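Local coordinates for protein geobacter metallireducens SMUG1 (Geobacter metallireducens, PDB 5H9I) that is a SMUG1-type member of the uracil DNA glycosylase superfamily with a pocket that holds xanthine, at residues 14-18 with 169-173; 22-27 with 158-162; 28-32 with 93-97. One frame throughout, in Å; residues are numbered along the deposited sequence.

Interaction 1 of 3, residues 14-18 with 169-173; sequences LAADL and ACDLA
The carbonyl oxygen O of Ala-169 accepts a hydrogen bond from a water at 3.0 Å and, within its own helix, the backbone N-H of Ala-173. The same water donates to OD2 of Asp-17 at 2.8 Å, so a single solvent molecule joins the two segments, between which no direct hydrogen bond forms. The motif is an antiparallel helix pair: helix 7-19 lies against helix 160-181, with the short segment axes 9.7 Å apart and their directions 170° from each other. Alanines at 169 and 173, one turn apart, both turn their CB toward helix 7-19 and provide the small surface on which the larger side chains rest. Leu-14 reaches across with both methyls. Its chi1 of 177° sets CG beside the carbonyl carbon, and chi2 (58°) spreads the branches over one turn of the other helix: CD2 meets CB of Ala-173 at 3.9 Å, while CD1 lies 3.7 Å from O of Ala-169 and also touches SG of Cys-170. Leu-18 adds CD2 against CB of Ala-169, and Pro-142 packs on both leucines. These leucine contacts are buried, whereas Asp-17, the water and the CD2 methyl of Leu-172 share the margin. There the side chains of Asp-17 and Leu-172 cross at about a right angle, Asp-17 OD2 meeting Leu-172 CD2 at 4.0 Å. Both the carboxylate and the carbonyl can only accept, and the water gives each of them a hydrogen. One bond back from the carboxylate carbon, CB of Asp-17 packs on CB of Ala-169 at 3.9 Å.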
# COMPACT_ATOMS: atom_id res chain seq x y z
N LEU A 14 4.41 13.12 2.45
CA LEU A 14 3.07 12.75 2.03
C LEU A 14 2.01 13.06 3.10
O LEU A 14 0.97 13.56 2.83
CB LEU A 14 3.04 11.31 1.56
CG LEU A 14 1.67 10.74 1.13
CD1 LEU A 14 1.05 11.59 -0.01
CD2 LEU A 14 1.83 9.25 0.72
N ALA A 15 2.24 12.62 4.34
CA ALA A 15 1.25 12.89 5.43
C ALA A 15 0.97 14.39 5.59
O ALA A 15 -0.18 14.77 5.71
CB ALA A 15 1.75 12.29 6.76
N ALA A 16 1.98 15.17 5.47
CA ALA A 16 1.84 16.65 5.53
C ALA A 16 0.99 17.19 4.38
O ALA A 16 0.11 18.12 4.53
CB ALA A 16 3.16 17.33 5.52
N ASP A 17 1.27 16.71 3.19
CA ASP A 17 0.52 17.11 2.04
C ASP A 17 -0.93 16.70 2.21
O ASP A 17 -1.86 17.47 1.87
CB ASP A 17 1.08 16.47 0.77
CG ASP A 17 2.31 17.07 0.33
OD1 ASP A 17 2.51 18.24 0.73
OD2 ASP A 17 3.09 16.52 -0.48
N LEU A 18 -1.21 15.48 2.71
CA LEU A 18 -2.54 15.00 2.95
C LEU A 18 -3.35 15.79 4.00
O LEU A 18 -4.57 15.89 3.88
CB LEU A 18 -2.54 13.48 3.23
CG LEU A 18 -1.98 12.67 2.01
CD1 LEU A 18 -1.84 11.22 2.44
CD2 LEU A 18 -2.77 12.75 0.77
N ALA A 169 -0.74 14.77 -4.61
CA ALA A 169 0.13 14.48 -3.47
C ALA A 169 0.71 12.99 -3.59
O ALA A 169 1.89 12.78 -3.38
CB ALA A 169 -0.59 14.64 -2.18
N CYS A 170 -0.21 12.05 -3.89
CA CYS A 170 0.19 10.66 -4.04
C CYS A 170 1.12 10.42 -5.21
O CYS A 170 2.11 9.66 -5.15
CB CYS A 170 -1.05 9.77 -4.10
SG CYS A 170 -2.02 9.76 -2.57
N ASP A 171 0.88 11.13 -6.33
CA ASP A 171 1.82 11.02 -7.48
C ASP A 171 3.25 11.50 -7.14
O ASP A 171 4.22 10.89 -7.55
CB ASP A 171 1.29 11.91 -8.67
CG ASP A 171 0.08 11.37 -9.39
OD1 ASP A 171 -0.43 10.26 -9.12
OD2 ASP A 171 -0.49 12.23 -10.22
N LEU A 172 3.28 12.62 -6.41
CA LEU A 172 4.57 13.15 -6.01
C LEU A 172 5.35 12.14 -5.08
O LEU A 172 6.53 11.88 -5.30
CB LEU A 172 4.41 14.47 -5.27
CG LEU A 172 5.65 15.05 -4.53
CD1 LEU A 172 6.77 15.27 -5.53
CD2 LEU A 172 5.23 16.32 -3.82
N ALA A 173 4.58 11.54 -4.15
CA ALA A 173 5.23 10.57 -3.23
C ALA A 173 5.72 9.38 -4.05
O ALA A 173 6.74 8.79 -3.77
CB ALA A 173 4.27 10.14 -2.14
O HOH W 1 3.64 13.88 -1.21

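Interaction 2 of 3, residues 22-27 with 158-162; sequences SFSSPV and LRRGE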
# COMPACT_ATOMS: atom_id res chain seq x y z
N SER A 22 -9.09 18.46 1.99
CA SER A 22 -10.41 18.31 2.54
C SER A 22 -11.21 17.35 1.72
O SER A 22 -11.08 17.32 0.50
CB SER A 22 -11.18 19.67 2.59
OG SER A 22 -10.49 20.54 3.47
N PHE A 23 -12.05 16.58 2.41
CA PHE A 23 -12.95 15.64 1.79
C PHE A 23 -14.33 15.85 2.37
O PHE A 23 -14.45 16.12 3.55
CB PHE A 23 -12.48 14.21 1.98
CG PHE A 23 -11.07 13.98 1.50
CD1 PHE A 23 -10.85 13.62 0.18
CD2 PHE A 23 -9.98 14.16 2.38
CE1 PHE A 23 -9.56 13.45 -0.29
CE2 PHE A 23 -8.69 13.92 1.91
CZ PHE A 23 -8.50 13.62 0.58
N SER A 24 -15.34 15.68 1.55
CA SER A 24 -16.72 15.90 2.00
C SER A 24 -17.59 14.79 1.54
O SER A 24 -17.14 13.86 0.88
CB SER A 24 -17.24 17.24 1.53
OG SER A 24 -17.11 17.38 0.14
N SER A 25 -18.87 14.89 1.91
CA SER A 25 -19.84 13.84 1.65
C SER A 25 -19.68 13.35 0.18
O SER A 25 -19.45 14.16 -0.70
CB SER A 25 -21.27 14.38 1.94
OG SER A 25 -22.16 13.35 2.35
N PRO A 26 -19.73 12.01 -0.08
CA PRO A 26 -20.11 11.08 0.97
C PRO A 26 -18.95 10.63 1.91
O PRO A 26 -19.17 9.73 2.74
CB PRO A 26 -20.54 9.86 0.19
CG PRO A 26 -19.54 9.79 -0.87
CD PRO A 26 -19.27 11.24 -1.25
N VAL A 27 -17.78 11.22 1.80
CA VAL A 27 -16.74 10.97 2.86
C VAL A 27 -17.15 11.61 4.17
O VAL A 27 -17.33 12.81 4.24
CB VAL A 27 -15.36 11.52 2.43
CG1 VAL A 27 -14.27 11.19 3.47
CG2 VAL A 27 -14.94 11.00 1.04
N LEU A 158 -14.18 9.23 -5.29
CA LEU A 158 -14.19 10.58 -4.75
C LEU A 158 -14.58 11.59 -5.83
O LEU A 158 -14.26 11.41 -7.01
CB LEU A 158 -12.81 10.99 -4.21
CG LEU A 158 -12.25 10.06 -3.07
CD1 LEU A 158 -10.81 10.36 -2.69
CD2 LEU A 158 -13.10 10.06 -1.83
N ARG A 159 -15.13 12.71 -5.40
CA ARG A 159 -15.55 13.73 -6.38
C ARG A 159 -14.27 14.31 -6.99
O ARG A 159 -13.27 14.43 -6.28
CB ARG A 159 -16.42 14.81 -5.71
CG ARG A 159 -15.75 15.66 -4.65
CD ARG A 159 -16.66 16.75 -4.05
NE ARG A 159 -17.84 16.16 -3.37
CZ ARG A 159 -19.09 16.14 -3.86
NH1 ARG A 159 -19.39 16.74 -5.02
NH2 ARG A 159 -20.06 15.55 -3.15
N ARG A 160 -14.27 14.60 -8.29
CA ARG A 160 -13.07 15.02 -9.01
C ARG A 160 -12.31 16.11 -8.28
O ARG A 160 -11.09 16.09 -8.26
CB ARG A 160 -13.43 15.52 -10.42
N GLY A 161 -13.01 17.08 -7.67
CA GLY A 161 -12.39 18.25 -7.06
C GLY A 161 -11.49 17.91 -5.88
O GLY A 161 -10.56 18.63 -5.55
N GLU A 162 -11.84 16.81 -5.23
CA GLU A 162 -11.13 16.33 -4.06
C GLU A 162 -10.08 15.26 -4.49
O GLU A 162 -9.02 15.14 -3.87
CB GLU A 162 -12.14 15.78 -3.04
CG GLU A 162 -12.88 16.93 -2.37
CD GLU A 162 -14.08 16.52 -1.49
OE1 GLU A 162 -14.37 15.31 -1.37
OE2 GLU A 162 -14.73 17.47 -0.94
O HOH W 2 -8.91 16.82 -1.41
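The Phe-23 ring lies by CB and O of Glu-162, its plane 77° from that of the carboxylate, whose OE1 turns to the backbone of Phe-23 and Ser-24. Over one face of the phenyl ring, displaced toward its rim, lies a water that donates to both Ser-22 O and Glu-162 O; CD1 of Leu-158 approaches obliquely, 4.1 Å from Phe-23 CE1. The ring also makes an edge-to-face pair with Phe-145. At the guanidinium edge of Arg-159, the carbonyl O of Ser-25 sits almost exactly in plane and takes an N-H from NH2 at 2.9 Å, with a nearly straight N-H...O angle of 175°. A bend at chi3 (61°) turns the arginine chain so that this edge meets the loop. The contact joins the irregular loop between helix 7-19 and strand 29-31 to the N terminus of helix 160-181, where Arg-159 occupies the N-cap position. Inside the first turn, Glu-162 extends its chain beyond CG and presents both oxygens to Ser-24. Its OE2 receives the serine OG-H at 2.6 Å through the syn lone pair; its OE1 receives the Ser-24 backbone N-H at 3.1 Å, well out of the carboxylate plane. Two donors from one residue should therefore restrict rotation of the carboxylate. Deeper in, CG2 of Val-27 presses on CD2 of Leu-158 at 3.5 Å, and Ile-153 of strand 152-153 packs against both.

Interaction 3 of 3, residues 28-32 with 93-97; sequences AHVYN and PAGEH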
# COMPACT_ATOMS: atom_id res chain seq x y z
N ALA A 28 -17.27 10.80 5.21
CA ALA A 28 -17.42 11.28 6.57
C ALA A 28 -16.21 11.10 7.43
O ALA A 28 -16.07 11.78 8.43
CB ALA A 28 -18.60 10.64 7.25
N HIS A 29 -15.35 10.08 7.13
CA HIS A 29 -14.23 9.78 8.00
C HIS A 29 -13.01 9.48 7.08
O HIS A 29 -13.17 8.85 6.05
CB HIS A 29 -14.42 8.51 8.78
CG HIS A 29 -15.63 8.55 9.61
ND1 HIS A 29 -15.58 9.01 10.90
CD2 HIS A 29 -16.93 8.22 9.36
CE1 HIS A 29 -16.79 8.98 11.43
NE2 HIS A 29 -17.63 8.55 10.51
N VAL A 30 -11.88 9.94 7.54
CA VAL A 30 -10.61 9.69 6.83
C VAL A 30 -9.63 9.17 7.85
O VAL A 30 -9.33 9.85 8.83
CB VAL A 30 -10.09 10.97 6.16
CG1 VAL A 30 -8.75 10.73 5.47
CG2 VAL A 30 -11.08 11.50 5.14
N TYR A 31 -9.08 7.97 7.62
CA TYR A 31 -8.06 7.40 8.47
C TYR A 31 -6.67 7.52 7.81
O TYR A 31 -6.53 7.19 6.71
CB TYR A 31 -8.29 5.90 8.68
CG TYR A 31 -9.50 5.40 9.46
CD1 TYR A 31 -10.51 6.22 9.86
CD2 TYR A 31 -9.59 4.09 9.78
CE1 TYR A 31 -11.58 5.73 10.57
CE2 TYR A 31 -10.65 3.57 10.48
CZ TYR A 31 -11.64 4.41 10.88
OH TYR A 31 -12.69 3.90 11.56
N ASN A 32 -5.68 7.94 8.56
CA ASN A 32 -4.29 8.06 8.07
C ASN A 32 -3.30 7.27 8.96
O ASN A 32 -2.76 7.75 9.97
CB ASN A 32 -3.87 9.49 7.99
CG ASN A 32 -2.55 9.65 7.30
OD1 ASN A 32 -1.92 8.64 6.95
ND2 ASN A 32 -2.25 10.91 6.98
N PRO A 93 -7.59 6.35 15.13
CA PRO A 93 -7.70 7.57 14.36
C PRO A 93 -8.79 8.54 14.99
O PRO A 93 -9.82 8.04 15.46
CB PRO A 93 -8.19 7.13 12.98
CG PRO A 93 -8.80 5.78 13.21
CD PRO A 93 -8.12 5.17 14.41
N ALA A 94 -8.62 9.82 14.75
CA ALA A 94 -9.60 10.79 15.19
C ALA A 94 -10.88 10.50 14.51
O ALA A 94 -10.93 10.30 13.28
CB ALA A 94 -9.10 12.16 14.91
N GLY A 95 -11.96 10.43 15.28
CA GLY A 95 -13.24 10.09 14.63
C GLY A 95 -13.41 8.68 14.12
O GLY A 95 -14.30 8.48 13.29
N GLU A 96 -12.61 7.72 14.62
CA GLU A 96 -12.75 6.32 14.30
C GLU A 96 -14.22 5.94 14.23
O GLU A 96 -14.96 6.32 15.12
CB GLU A 96 -12.10 5.54 15.44
CG GLU A 96 -12.15 4.06 15.33
CD GLU A 96 -11.77 3.38 16.58
OE1 GLU A 96 -12.52 3.58 17.63
OE2 GLU A 96 -10.82 2.59 16.67
N HIS A 97 -14.65 5.18 13.22
CA HIS A 97 -16.04 4.73 13.13
C HIS A 97 -16.21 3.42 13.84
O HIS A 97 -15.43 2.50 13.68
CB HIS A 97 -16.39 4.59 11.68
CG HIS A 97 -17.87 4.46 11.43
ND1 HIS A 97 -18.54 3.31 11.73
CD2 HIS A 97 -18.78 5.33 10.98
CE1 HIS A 97 -19.84 3.49 11.51
NE2 HIS A 97 -20.00 4.69 11.00
O HOH W 3 -8.77 10.26 11.46
O HOH W 4 -12.46 10.74 10.88
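Tyr-31 sets one ring face on Pro-93, whose CG stands 3.6 Å from the centroid of the Tyr-31 ring and almost on the ring normal, a well-centred CH-pi contact. The phenol OH accepts the backbone N-H of His-97 at the ring edge, with 2.9 Å between Tyr-31 OH and His-97 N, and is also hydrogen-bonded to O of Lys-100. Both partners belong to the loop between helices 77-84 and 112-125, which makes a type II turn from Pro-93 to Glu-96 beside edge strand 29-31. His-29 meets the same turn at the carbonyl of Gly-95. Its ND1 lies 2.8 Å from Gly-95 O, but the 118° N-H...O angle makes this bond weak. The His-97 ring stands edge-on to the His-29 face in an offset edge-to-face pair, planes at 88°. Its chi1 of -166° swings the imidazole away from its own N, leaving CB over the His-29 ring and His-97 CD2 3.5 Å from His-29 NE2. NE2 of His-97 bonds to Ala-148 O and ND1 to Lys-99 N. The carbonyl O of Lys-100 can only accept, so Tyr-31 OH probably donates to it while accepting from His-97 N, which should limit rotation of the hydroxyl.

How the interactions relate
From the N terminus, helix 7-19 contributes the first half of interaction 1, and its pairing with 169-173 closes the widest loop. The loop that follows, 22-27, returns to 158-162 in interaction 2, nested within that loop; both contacts use helix 160-181, the second at its start. Strand 29-31 then meets 93-97 in interaction 3, nested inside both, so none of the closures cross. The centres of interactions 2 and 3 lie about 14 Å apart, with Phe-23 CD2 touching Val-30 CG2 at 4.0 Å; Ala-15 packs on Asn-32 between interactions 1 and 3. Thus residues 14-32 tie helix 160-181 to the loop segment 93-97.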